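Local coordinates for protein purine nucleoside phosphorylase (Schistosoma mansoni, PDB 6B56) that catalyses the reversible phosphorolysis of purine nucleosides such as inosine and guanosine, releasing the free base and ribose 1-phosphate, at residues Ser13-Tyr18 / Ile53-Phe58; Lys48-Ile53 / Leu70-Val75; Pro59-Ala64 / Glu91-Gln96; Arg78-Met83 / Glu279-Leu284. One frame throughout, in Å; residues are numbered along the deposited sequence.

Interaction 1: Ser13-Tyr18 / Ile53-Phe58; sequences SMAADY and INIPNF. With CQV (5-butylpyridine-2-carboxylic acid), chain E.
Ala15 of the helical segment 13-18 sits against Pro56 of the loop 53-58, their CA atoms 5.0 Å apart; the loop turns there in a type II beta turn from Ile55 to Phe58, closed by the bond from Phe58 N to Ile55 O, and no hydrogen bond passes between the two backbones. The methyl of Ala15 is the buried centre of the contact. Ala15 CB lies 3.4 Å from Pro56 O, 3.6 Å from Phe58 CE1 and 3.7 Å from Ile55 CG2, and that same Ile55 CG2 rests over one face of the Phe58 ring, so the three apolar groups close on one another. Tyr18 reaches across the start of the loop. With CG anti to the backbone N (chi1 177°), the Tyr18 ring swings out over the loop and takes Asn54 O onto one face, 3.4 Å from Tyr18 CZ and displaced toward the rim. Pro56 crosses Tyr18 at about a right angle and presses its CD against Tyr18 CB at 3.6 Å. At the far end of the ring a water lies in its plane, 2.9 Å from Tyr18 OH, and accepts a hydrogen bond from Asn54 ND2, a polar bridge at the exposed side. Met14 adds looser packing, its CE beside Pro56 CB. Ala15 and Phe58 also touch Val104 of helix 95-108, while Ile53 CD1 comes within 3.5 Å of the pyridine N of 5-butylpyridine-2-carboxylic acid. This is helix-to-loop packing at the edge of the phosphorylase fold, where helix 9-23 backs the connection between strands 47-51 and 68-75.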
# COMPACT_ATOMS: atom_id res chain seq x y z
N SER A 13 -1.84 10.74 28.82
CA SER A 13 -1.60 11.19 30.19
C SER A 13 -2.56 10.53 31.18
O SER A 13 -2.18 10.25 32.32
CB SER A 13 -1.71 12.72 30.30
OG SER A 13 -0.66 13.42 29.61
N MET A 14 -3.83 10.37 30.79
CA MET A 14 -4.80 9.75 31.69
C MET A 14 -4.44 8.29 31.97
O MET A 14 -4.58 7.81 33.10
CB MET A 14 -6.20 9.78 31.08
CG MET A 14 -6.84 11.14 30.92
SD MET A 14 -8.47 10.97 30.14
CE MET A 14 -9.29 9.89 31.33
N ALA A 15 -3.99 7.58 30.94
CA ALA A 15 -3.55 6.20 31.12
C ALA A 15 -2.32 6.12 32.03
O ALA A 15 -2.28 5.31 32.97
CB ALA A 15 -3.24 5.60 29.74
N ALA A 16 -1.34 7.00 31.80
CA ALA A 16 -0.11 7.00 32.61
C ALA A 16 -0.41 7.28 34.08
O ALA A 16 0.19 6.68 34.97
CB ALA A 16 0.90 8.01 32.06
N ASP A 17 -1.33 8.22 34.36
CA ASP A 17 -1.65 8.54 35.74
C ASP A 17 -2.25 7.33 36.46
O ASP A 17 -1.94 7.07 37.63
CB ASP A 17 -2.61 9.73 35.77
CG ASP A 17 -2.88 10.22 37.17
OD1 ASP A 17 -1.95 10.81 37.78
OD2 ASP A 17 -4.01 10.02 37.66
N TYR A 18 -3.13 6.60 35.77
CA TYR A 18 -3.71 5.38 36.34
C TYR A 18 -2.62 4.37 36.67
O TYR A 18 -2.58 3.82 37.78
CB TYR A 18 -4.73 4.78 35.37
CG TYR A 18 -5.30 3.48 35.88
CD1 TYR A 18 -6.36 3.46 36.77
CD2 TYR A 18 -4.74 2.26 35.51
CE1 TYR A 18 -6.86 2.26 37.26
CE2 TYR A 18 -5.23 1.07 36.00
CZ TYR A 18 -6.29 1.07 36.87
OH TYR A 18 -6.80 -0.12 37.38
N ILE A 53 -8.00 -3.69 29.98
CA ILE A 53 -9.40 -3.30 30.21
C ILE A 53 -9.55 -2.29 31.34
O ILE A 53 -10.52 -1.52 31.37
CB ILE A 53 -10.27 -4.55 30.43
CG1 ILE A 53 -11.76 -4.19 30.46
CG2 ILE A 53 -9.91 -5.25 31.74
CD1 ILE A 53 -12.25 -3.57 29.16
N ASN A 54 -8.61 -2.27 32.29
CA ASN A 54 -8.63 -1.34 33.41
C ASN A 54 -7.94 -0.00 33.15
O ASN A 54 -8.11 0.91 33.96
CB ASN A 54 -7.97 -1.99 34.63
CG ASN A 54 -8.79 -3.11 35.20
OD1 ASN A 54 -9.99 -3.21 34.93
ND2 ASN A 54 -8.16 -3.97 35.99
N ILE A 55 -7.21 0.13 32.05
CA ILE A 55 -6.38 1.32 31.80
C ILE A 55 -7.20 2.29 30.96
O ILE A 55 -7.61 1.94 29.85
CB ILE A 55 -5.07 0.95 31.08
CG1 ILE A 55 -4.30 -0.10 31.90
CG2 ILE A 55 -4.22 2.19 30.83
CD1 ILE A 55 -3.06 -0.64 31.20
N PRO A 56 -7.45 3.52 31.45
CA PRO A 56 -8.20 4.49 30.66
C PRO A 56 -7.68 4.58 29.23
O PRO A 56 -6.48 4.74 28.99
CB PRO A 56 -7.98 5.80 31.42
CG PRO A 56 -7.85 5.37 32.85
CD PRO A 56 -7.13 4.03 32.80
N ASN A 57 -8.59 4.46 28.26
CA ASN A 57 -8.34 4.72 26.85
C ASN A 57 -7.62 3.61 26.09
O ASN A 57 -7.39 3.76 24.87
CB ASN A 57 -7.58 6.03 26.60
CG ASN A 57 -8.27 7.24 27.21
OD1 ASN A 57 -7.66 8.04 27.93
ND2 ASN A 57 -9.55 7.37 26.92
N PHE A 58 -7.24 2.51 26.73
CA PHE A 58 -6.53 1.46 26.01
C PHE A 58 -7.49 0.69 25.09
O PHE A 58 -8.69 0.62 25.34
CB PHE A 58 -5.81 0.51 26.98
CG PHE A 58 -4.38 0.91 27.25
CD1 PHE A 58 -4.06 2.24 27.48
CD2 PHE A 58 -3.38 -0.03 27.24
CE1 PHE A 58 -2.73 2.62 27.70
CE2 PHE A 58 -2.05 0.35 27.47
CZ PHE A 58 -1.74 1.67 27.70
C9 CQV E . -10.28 -6.39 26.78
C8 CQV E . -13.12 -7.55 29.09
C7 CQV E . -11.09 -7.06 27.89
C4 CQV E . -12.49 -8.30 29.98
C5 CQV E . -11.01 -8.48 29.86
C6 CQV E . -10.35 -7.91 28.91
C3 CQV E . -13.22 -8.98 31.14
C2 CQV E . -12.62 -8.51 32.46
C1 CQV E . -13.59 -7.62 33.21
O CQV E . -9.02 -6.30 26.91
O1 CQV E . -10.86 -5.91 25.76
N CQV E . -12.35 -6.91 27.99
C CQV E . -14.32 -8.47 34.24
O HOH W 1 -5.74 -2.79 37.27

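Interaction 2: Lys48-Ile53 / Leu70-Val75; sequences KVIPYI and LVLGSV. With CQV (5-butylpyridine-2-carboxylic acid), chain E.
Lys48 and Leu72 begin an antiparallel pairing in which strand 48-51 runs beside strand 70-75, the axes 4.8 Å apart and the directions at 159°. Four backbone hydrogen bonds hold it. Lys48 and Leu72 form one hydrogen-bonded pair, with Lys48 N to Leu72 O at 2.9 Å and Leu72 N to Lys48 O at 3.0 Å. Ile50 and Leu70 form the next: Ile50 N reaches Leu70 O at 2.8 Å, and Leu70 N returns to Ile50 O at 3.0 Å. Between them Val49 and Val71 are a non-hydrogen-bonded pair, and Val71 CA donates a CA-H...O contact to Lys48 O at 3.4 Å.

Apolar contacts follow on the two faces. On the side of Ile50, Leu70 and Leu72, the methyl Ile50 CD1 meets Leu72 CD1 at 3.9 Å; Ile50 CG1 stands anti to its own carbonyl carbon (chi1 -51°), and the extended chain beyond it carries CD1 diagonally over to the neighbouring strand. This face is covered by helix 9-23, through Val22 on Ile50 and Ile19 on Leu70. On the reverse face, Val49 CG2 and Val71 CG2 touch loosely.

Past the strand, in the short 3-10 turn, the Tyr52 ring crosses Leu70 at about a right angle, Tyr52 CE1 lying 4.1 Å from Leu70 CD1; its OH makes a weak hydrogen bond to Gln84 O. Paired peptides thus satisfy one another's polar atoms here, and the branched side chains of Ile50, Leu70 and Leu72 give their face an apolar patch against which helix 9-23 packs.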
# COMPACT_ATOMS: atom_id res chain seq x y z
N LYS A 48 3.63 -6.61 38.93
CA LYS A 48 2.27 -6.13 39.00
C LYS A 48 1.69 -6.25 37.60
O LYS A 48 2.27 -5.74 36.64
CB LYS A 48 2.20 -4.67 39.44
CG LYS A 48 0.81 -4.07 39.43
CD LYS A 48 -0.10 -4.71 40.48
CE LYS A 48 -1.57 -4.43 40.18
NZ LYS A 48 -2.45 -4.74 41.34
N VAL A 49 0.54 -6.92 37.50
CA VAL A 49 -0.14 -7.13 36.22
C VAL A 49 -1.33 -6.18 36.14
O VAL A 49 -2.20 -6.17 37.03
CB VAL A 49 -0.60 -8.59 36.09
CG1 VAL A 49 -1.26 -8.84 34.74
CG2 VAL A 49 0.58 -9.55 36.28
N ILE A 50 -1.38 -5.39 35.07
CA ILE A 50 -2.43 -4.40 34.84
C ILE A 50 -3.09 -4.71 33.50
O ILE A 50 -2.55 -4.40 32.44
CB ILE A 50 -1.87 -2.97 34.84
CG1 ILE A 50 -1.02 -2.72 36.09
CG2 ILE A 50 -3.04 -1.95 34.73
CD1 ILE A 50 -0.50 -1.29 36.20
N PRO A 51 -4.30 -5.29 33.52
CA PRO A 51 -4.99 -5.60 32.25
C PRO A 51 -5.39 -4.34 31.49
O PRO A 51 -5.77 -3.32 32.07
CB PRO A 51 -6.24 -6.37 32.71
CG PRO A 51 -5.99 -6.76 34.14
CD PRO A 51 -5.09 -5.71 34.69
N TYR A 52 -5.30 -4.43 30.15
CA TYR A 52 -5.67 -3.28 29.32
C TYR A 52 -7.08 -2.79 29.62
O TYR A 52 -7.36 -1.59 29.52
CB TYR A 52 -5.57 -3.63 27.84
CG TYR A 52 -4.20 -4.07 27.35
CD1 TYR A 52 -3.04 -3.45 27.81
CD2 TYR A 52 -4.07 -5.10 26.43
CE1 TYR A 52 -1.79 -3.86 27.36
CE2 TYR A 52 -2.83 -5.51 25.98
CZ TYR A 52 -1.69 -4.90 26.44
OH TYR A 52 -0.46 -5.32 25.98
N ILE A 53 -8.00 -3.69 29.98
CA ILE A 53 -9.40 -3.30 30.21
C ILE A 53 -9.55 -2.29 31.34
O ILE A 53 -10.52 -1.52 31.37
CB ILE A 53 -10.27 -4.55 30.43
CG1 ILE A 53 -11.76 -4.19 30.46
CG2 ILE A 53 -9.91 -5.25 31.74
CD1 ILE A 53 -12.25 -3.57 29.16
N LEU A 70 -0.32 -5.27 30.68
CA LEU A 70 0.97 -4.65 31.00
C LEU A 70 1.52 -5.25 32.29
O LEU A 70 0.80 -5.37 33.28
CB LEU A 70 0.72 -3.16 31.25
CG LEU A 70 1.44 -2.07 30.48
CD1 LEU A 70 1.61 -2.40 29.01
CD2 LEU A 70 0.69 -0.77 30.65
N VAL A 71 2.81 -5.61 32.29
CA VAL A 71 3.47 -6.21 33.47
C VAL A 71 4.67 -5.34 33.86
O VAL A 71 5.59 -5.13 33.05
CB VAL A 71 3.90 -7.66 33.20
CG1 VAL A 71 4.45 -8.32 34.47
CG2 VAL A 71 2.72 -8.48 32.66
N LEU A 72 4.66 -4.82 35.09
CA LEU A 72 5.74 -3.98 35.60
C LEU A 72 6.47 -4.69 36.73
O LEU A 72 5.85 -5.34 37.58
CB LEU A 72 5.21 -2.63 36.09
CG LEU A 72 4.64 -1.76 34.96
CD1 LEU A 72 3.12 -1.79 34.97
CD2 LEU A 72 5.16 -0.33 35.05
N GLY A 73 7.79 -4.54 36.75
CA GLY A 73 8.60 -5.17 37.79
C GLY A 73 10.08 -4.99 37.51
O GLY A 73 10.48 -4.09 36.77
N SER A 74 10.88 -5.87 38.12
CA SER A 74 12.34 -5.82 38.05
C SER A 74 12.90 -7.05 37.34
O SER A 74 12.45 -8.18 37.58
CB SER A 74 12.96 -5.76 39.45
OG SER A 74 12.64 -4.55 40.10
N VAL A 75 13.90 -6.82 36.50
CA VAL A 75 14.68 -7.88 35.87
C VAL A 75 16.15 -7.49 35.96
O VAL A 75 16.53 -6.40 35.53
CB VAL A 75 14.31 -8.11 34.39
CG1 VAL A 75 15.25 -9.13 33.74
CG2 VAL A 75 12.87 -8.59 34.26
C9 CQV E . -10.28 -6.39 26.78
C8 CQV E . -13.12 -7.55 29.09
C7 CQV E . -11.09 -7.06 27.89
C4 CQV E . -12.49 -8.30 29.98
C5 CQV E . -11.01 -8.48 29.86
C6 CQV E . -10.35 -7.91 28.91
C3 CQV E . -13.22 -8.98 31.14
C2 CQV E . -12.62 -8.51 32.46
C1 CQV E . -13.59 -7.62 33.21
O CQV E . -9.02 -6.30 26.91
O1 CQV E . -10.86 -5.91 25.76
N CQV E . -12.35 -6.91 27.99
C CQV E . -14.32 -8.47 34.24

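Interaction 3: Pro59-Ala64 / Glu91-Gln96; sequences PKTTVA and EGYSNQ. With CQV (5-butylpyridine-2-carboxylic acid), chain E.
Tyr93 points into the loop 59-64, and its side chain can be traced from the backbone outward. CB leaves with CG anti to the carbonyl carbon (chi1 -67°), which carries the ring toward the loop. Along one edge Tyr93 CE1 meets Lys60 O, 3.5 Å away and close to the ring plane. At the tip, Tyr93 OH lies 3.7 Å from Thr61 CA and 3.9 Å from Thr61 CG2, the two side chains crossing at about a right angle. Ala64 CB is a more distant neighbour of this hydroxyl and rests more closely against Glu91 OE1, at 3.4 Å. The carboxylate of Glu91 has its salt bridges elsewhere: OE2 pairs with Arg86 and with Arg160 of a neighbouring subunit, putting this edge of the contact at the subunit interface of the trimer.

The loop joins strands 47-51 and 68-75 of the phosphorylase fold, and Tyr93 lies against it on the side away from the bound 5-butylpyridine-2-carboxylic acid. Thr61 grips both carboxylate oxygens: Thr61 N donates to the ligand's O1 at 3.0 Å (169° at the hydrogen) and Thr61 OG1 to the ligand's O at 3.0 Å. Lys60 NZ gives a hydrogen bond to the ligand's pyridine N at 2.9 Å and a weak one to the ligand's O1, an ammonium group that probably steadies the ligand's negative charge.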
# COMPACT_ATOMS: atom_id res chain seq x y z
N PRO A 59 -6.97 0.17 23.98
CA PRO A 59 -7.84 -0.49 22.99
C PRO A 59 -8.44 -1.78 23.51
O PRO A 59 -7.84 -2.47 24.34
CB PRO A 59 -6.90 -0.77 21.81
CG PRO A 59 -5.51 -0.74 22.40
CD PRO A 59 -5.56 0.17 23.59
N LYS A 60 -9.63 -2.09 23.01
CA LYS A 60 -10.28 -3.36 23.27
C LYS A 60 -9.53 -4.46 22.54
O LYS A 60 -9.15 -4.29 21.38
CB LYS A 60 -11.72 -3.27 22.74
CG LYS A 60 -12.62 -4.41 23.12
CD LYS A 60 -13.48 -4.04 24.33
CE LYS A 60 -14.31 -5.23 24.80
NZ LYS A 60 -14.20 -5.44 26.27
N THR A 61 -9.30 -5.60 23.21
CA THR A 61 -8.48 -6.68 22.67
C THR A 61 -9.14 -8.05 22.84
O THR A 61 -8.45 -9.04 23.10
CB THR A 61 -7.08 -6.70 23.28
OG1 THR A 61 -7.14 -6.90 24.71
CG2 THR A 61 -6.36 -5.39 22.99
N THR A 62 -10.47 -8.13 22.65
CA THR A 62 -11.20 -9.40 22.78
C THR A 62 -11.88 -9.90 21.51
O THR A 62 -12.56 -10.93 21.57
CB THR A 62 -12.34 -9.29 23.79
OG1 THR A 62 -13.33 -8.40 23.27
CG2 THR A 62 -11.84 -8.83 25.14
N VAL A 63 -11.81 -9.18 20.39
CA VAL A 63 -12.26 -9.78 19.13
C VAL A 63 -11.28 -10.86 18.70
O VAL A 63 -11.64 -12.03 18.50
CB VAL A 63 -12.46 -8.70 18.05
CG1 VAL A 63 -12.55 -9.34 16.67
CG2 VAL A 63 -13.73 -7.89 18.31
N ALA A 64 -10.01 -10.48 18.58
CA ALA A 64 -8.93 -11.45 18.42
C ALA A 64 -8.84 -12.37 19.63
O ALA A 64 -8.40 -13.52 19.52
CB ALA A 64 -7.61 -10.71 18.24
N GLU A 91 -4.65 -7.50 12.07
CA GLU A 91 -5.90 -7.81 12.78
C GLU A 91 -6.97 -6.74 12.59
O GLU A 91 -8.12 -6.98 13.00
CB GLU A 91 -5.65 -7.99 14.29
CG GLU A 91 -4.87 -9.22 14.67
CD GLU A 91 -5.74 -10.54 14.74
OE1 GLU A 91 -6.99 -10.50 14.87
OE2 GLU A 91 -5.15 -11.64 14.69
N GLY A 92 -6.62 -5.59 12.01
CA GLY A 92 -7.56 -4.49 11.78
C GLY A 92 -7.50 -3.35 12.79
O GLY A 92 -8.33 -2.43 12.69
N TYR A 93 -6.57 -3.38 13.75
CA TYR A 93 -6.38 -2.27 14.68
C TYR A 93 -5.94 -1.03 13.91
O TYR A 93 -5.23 -1.11 12.90
CB TYR A 93 -5.31 -2.63 15.74
CG TYR A 93 -5.70 -3.74 16.72
CD1 TYR A 93 -6.64 -3.51 17.72
CD2 TYR A 93 -5.10 -5.01 16.67
CE1 TYR A 93 -7.01 -4.53 18.61
CE2 TYR A 93 -5.47 -6.02 17.55
CZ TYR A 93 -6.42 -5.78 18.52
OH TYR A 93 -6.75 -6.80 19.40
N SER A 94 -6.34 0.15 14.40
CA SER A 94 -5.96 1.39 13.74
C SER A 94 -4.58 1.87 14.19
O SER A 94 -4.03 1.41 15.20
CB SER A 94 -6.97 2.48 14.06
OG SER A 94 -6.79 2.92 15.37
N ASN A 95 -4.02 2.81 13.40
CA ASN A 95 -2.79 3.52 13.77
C ASN A 95 -2.83 4.01 15.21
O ASN A 95 -1.82 3.96 15.92
CB ASN A 95 -2.61 4.77 12.86
CG ASN A 95 -2.26 4.45 11.45
OD1 ASN A 95 -2.05 3.30 11.06
ND2 ASN A 95 -2.18 5.51 10.64
N GLN A 96 -3.96 4.59 15.62
CA GLN A 96 -4.06 5.19 16.96
C GLN A 96 -4.00 4.12 18.04
O GLN A 96 -3.45 4.36 19.13
CB GLN A 96 -5.36 5.98 17.11
CG GLN A 96 -5.63 7.01 15.99
CD GLN A 96 -4.73 8.23 16.10
OE1 GLN A 96 -3.95 8.37 17.04
NE2 GLN A 96 -4.82 9.12 15.11
C9 CQV E . -10.28 -6.39 26.78
C8 CQV E . -13.12 -7.55 29.09
C7 CQV E . -11.09 -7.06 27.89
C4 CQV E . -12.49 -8.30 29.98
C5 CQV E . -11.01 -8.48 29.86
C6 CQV E . -10.35 -7.91 28.91
C3 CQV E . -13.22 -8.98 31.14
C2 CQV E . -12.62 -8.51 32.46
C1 CQV E . -13.59 -7.62 33.21
O CQV E . -9.02 -6.30 26.91
O1 CQV E . -10.86 -5.91 25.76
N CQV E . -12.35 -6.91 27.99
C CQV E . -14.32 -8.47 34.24

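Interaction 4: Arg78-Met83 / Glu279-Leu284; sequences RKIVAM and EIITRL
The guanidinium of Arg78 turns its edge to the end of helix 279-283, with Thr282 O and Leu284 O both close to its plane; Ile281 O comes to it obliquely, 3.2 Å from Arg78 NH1. Leu284 O receives two N-H groups: Arg78 NH1 at 2.7 Å, with 158° at the hydrogen, and Arg78 NH2 more weakly at 3.2 Å. Arg78 NH1 also donates to Thr282 O at 3.2 Å, a bent bond whose donor stands far above that carbonyl's plane. Bends at chi2 and chi3 (-65° and -67°) fold the arginine chain back so that its aliphatic part runs past Ile281, Arg78 CG lying 3.9 Å from Ile281 CG2. Deeper in, Ile80 CG2 meets the same methyl, Ile281 CG2, at 4.3 Å, and Ile29 of strand 29-31 packs on both Arg78 and Ile80. On the helix, Arg283 NH1 forms a salt bridge with Glu279 OE2, in the plane of its guanidinium, and a second one with Glu182. Carbonyls at the C-terminal end of a helix carry partial negative charge, so the cation of Arg78 probably offsets the helix dipole while its hydrogen bonds tie the chain's last helix to the strand.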
# COMPACT_ATOMS: atom_id res chain seq x y z
N ARG A 78 16.86 -4.06 37.10
CA ARG A 78 16.40 -2.92 36.31
C ARG A 78 14.88 -2.88 36.32
O ARG A 78 14.22 -3.91 36.36
CB ARG A 78 16.87 -3.05 34.86
CG ARG A 78 18.32 -3.46 34.67
CD ARG A 78 19.31 -2.42 35.17
NE ARG A 78 19.30 -1.16 34.41
CZ ARG A 78 20.12 -0.88 33.39
NH1 ARG A 78 20.99 -1.78 32.96
NH2 ARG A 78 20.05 0.30 32.79
N LYS A 79 14.33 -1.67 36.22
CA LYS A 79 12.88 -1.49 36.27
C LYS A 79 12.32 -1.51 34.84
O LYS A 79 12.73 -0.70 33.99
CB LYS A 79 12.51 -0.17 36.96
CG LYS A 79 12.95 -0.09 38.42
CD LYS A 79 12.55 1.25 39.04
CE LYS A 79 13.50 2.39 38.63
NZ LYS A 79 13.76 3.33 39.78
N ILE A 80 11.39 -2.43 34.58
CA ILE A 80 10.90 -2.67 33.23
C ILE A 80 9.37 -2.66 33.17
O ILE A 80 8.68 -2.82 34.19
CB ILE A 80 11.46 -3.98 32.62
CG1 ILE A 80 10.80 -5.22 33.21
CG2 ILE A 80 12.98 -4.07 32.83
CD1 ILE A 80 11.06 -6.48 32.40
N VAL A 81 8.85 -2.52 31.95
CA VAL A 81 7.44 -2.70 31.63
C VAL A 81 7.34 -3.54 30.37
O VAL A 81 7.98 -3.22 29.36
CB VAL A 81 6.68 -1.36 31.48
CG1 VAL A 81 7.32 -0.45 30.43
CG2 VAL A 81 5.21 -1.61 31.15
N ALA A 82 6.55 -4.61 30.42
CA ALA A 82 6.36 -5.53 29.31
C ALA A 82 4.94 -5.46 28.79
O ALA A 82 3.98 -5.41 29.58
CB ALA A 82 6.63 -6.97 29.76
N MET A 83 4.81 -5.49 27.46
CA MET A 83 3.52 -5.65 26.78
C MET A 83 3.28 -7.13 26.56
O MET A 83 4.00 -7.78 25.79
CB MET A 83 3.51 -4.95 25.43
CG MET A 83 3.12 -3.51 25.47
SD MET A 83 2.83 -2.85 23.80
CE MET A 83 1.11 -3.30 23.51
N GLU A 279 20.22 -11.01 30.00
CA GLU A 279 21.57 -10.46 30.10
C GLU A 279 21.66 -9.09 29.42
O GLU A 279 22.34 -8.19 29.93
CB GLU A 279 22.58 -11.46 29.56
CG GLU A 279 24.05 -11.02 29.62
CD GLU A 279 24.62 -10.92 31.02
OE1 GLU A 279 23.93 -11.30 32.00
OE2 GLU A 279 25.77 -10.46 31.14
N ILE A 280 20.99 -8.90 28.27
CA ILE A 280 20.96 -7.57 27.64
C ILE A 280 20.37 -6.55 28.61
O ILE A 280 20.90 -5.45 28.78
CB ILE A 280 20.17 -7.60 26.31
CG1 ILE A 280 20.93 -8.43 25.25
CG2 ILE A 280 19.92 -6.17 25.83
CD1 ILE A 280 20.09 -8.82 24.04
N ILE A 281 19.21 -6.87 29.21
CA ILE A 281 18.58 -5.96 30.16
C ILE A 281 19.54 -5.60 31.29
O ILE A 281 19.69 -4.43 31.66
CB ILE A 281 17.27 -6.58 30.69
CG1 ILE A 281 16.19 -6.60 29.60
CG2 ILE A 281 16.77 -5.83 31.92
CD1 ILE A 281 14.96 -7.45 29.96
N THR A 282 20.20 -6.61 31.86
CA THR A 282 21.08 -6.38 33.00
C THR A 282 22.19 -5.39 32.65
O THR A 282 22.57 -4.56 33.48
CB THR A 282 21.67 -7.70 33.48
OG1 THR A 282 20.62 -8.61 33.81
CG2 THR A 282 22.56 -7.47 34.71
N ARG A 283 22.71 -5.46 31.43
CA ARG A 283 23.91 -4.73 31.08
C ARG A 283 23.68 -3.45 30.29
O ARG A 283 24.66 -2.76 29.97
CB ARG A 283 24.89 -5.62 30.34
CG ARG A 283 25.90 -6.18 31.33
CD ARG A 283 26.57 -7.37 30.81
NE ARG A 283 27.56 -7.04 29.81
CZ ARG A 283 28.18 -7.98 29.11
NH1 ARG A 283 27.90 -9.25 29.33
NH2 ARG A 283 29.08 -7.65 28.20
N LEU A 284 22.44 -3.11 29.98
CA LEU A 284 22.16 -1.86 29.27
C LEU A 284 22.81 -0.68 29.99
O LEU A 284 22.75 -0.60 31.23
CB LEU A 284 20.65 -1.62 29.21
CG LEU A 284 19.93 -2.41 28.14
CD1 LEU A 284 18.42 -2.31 28.31
CD2 LEU A 284 20.35 -1.93 26.77

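From the N terminus, helix 9-23 first meets the loop 53-58, and interaction 1 closes over the 34 residues between them. Interaction 2 crosses it, since strand 48-51 lies within the chain that interaction 1 closes, and its partner 70-75 beyond it; the two share Ile53 and touch through Phe58 on Tyr52 and Ile55 on Ile50. Interaction 3 starts within the long connection between the two strands of interaction 2 and ends past it, so these cross too, and interactions 1 to 3 all reach the bound ligand. Interaction 4 opens inside interaction 3 and closes 195 residues later, and so crosses it, bringing the final helix to strand 78-85, which pairs with strand 68-75 of interaction 2.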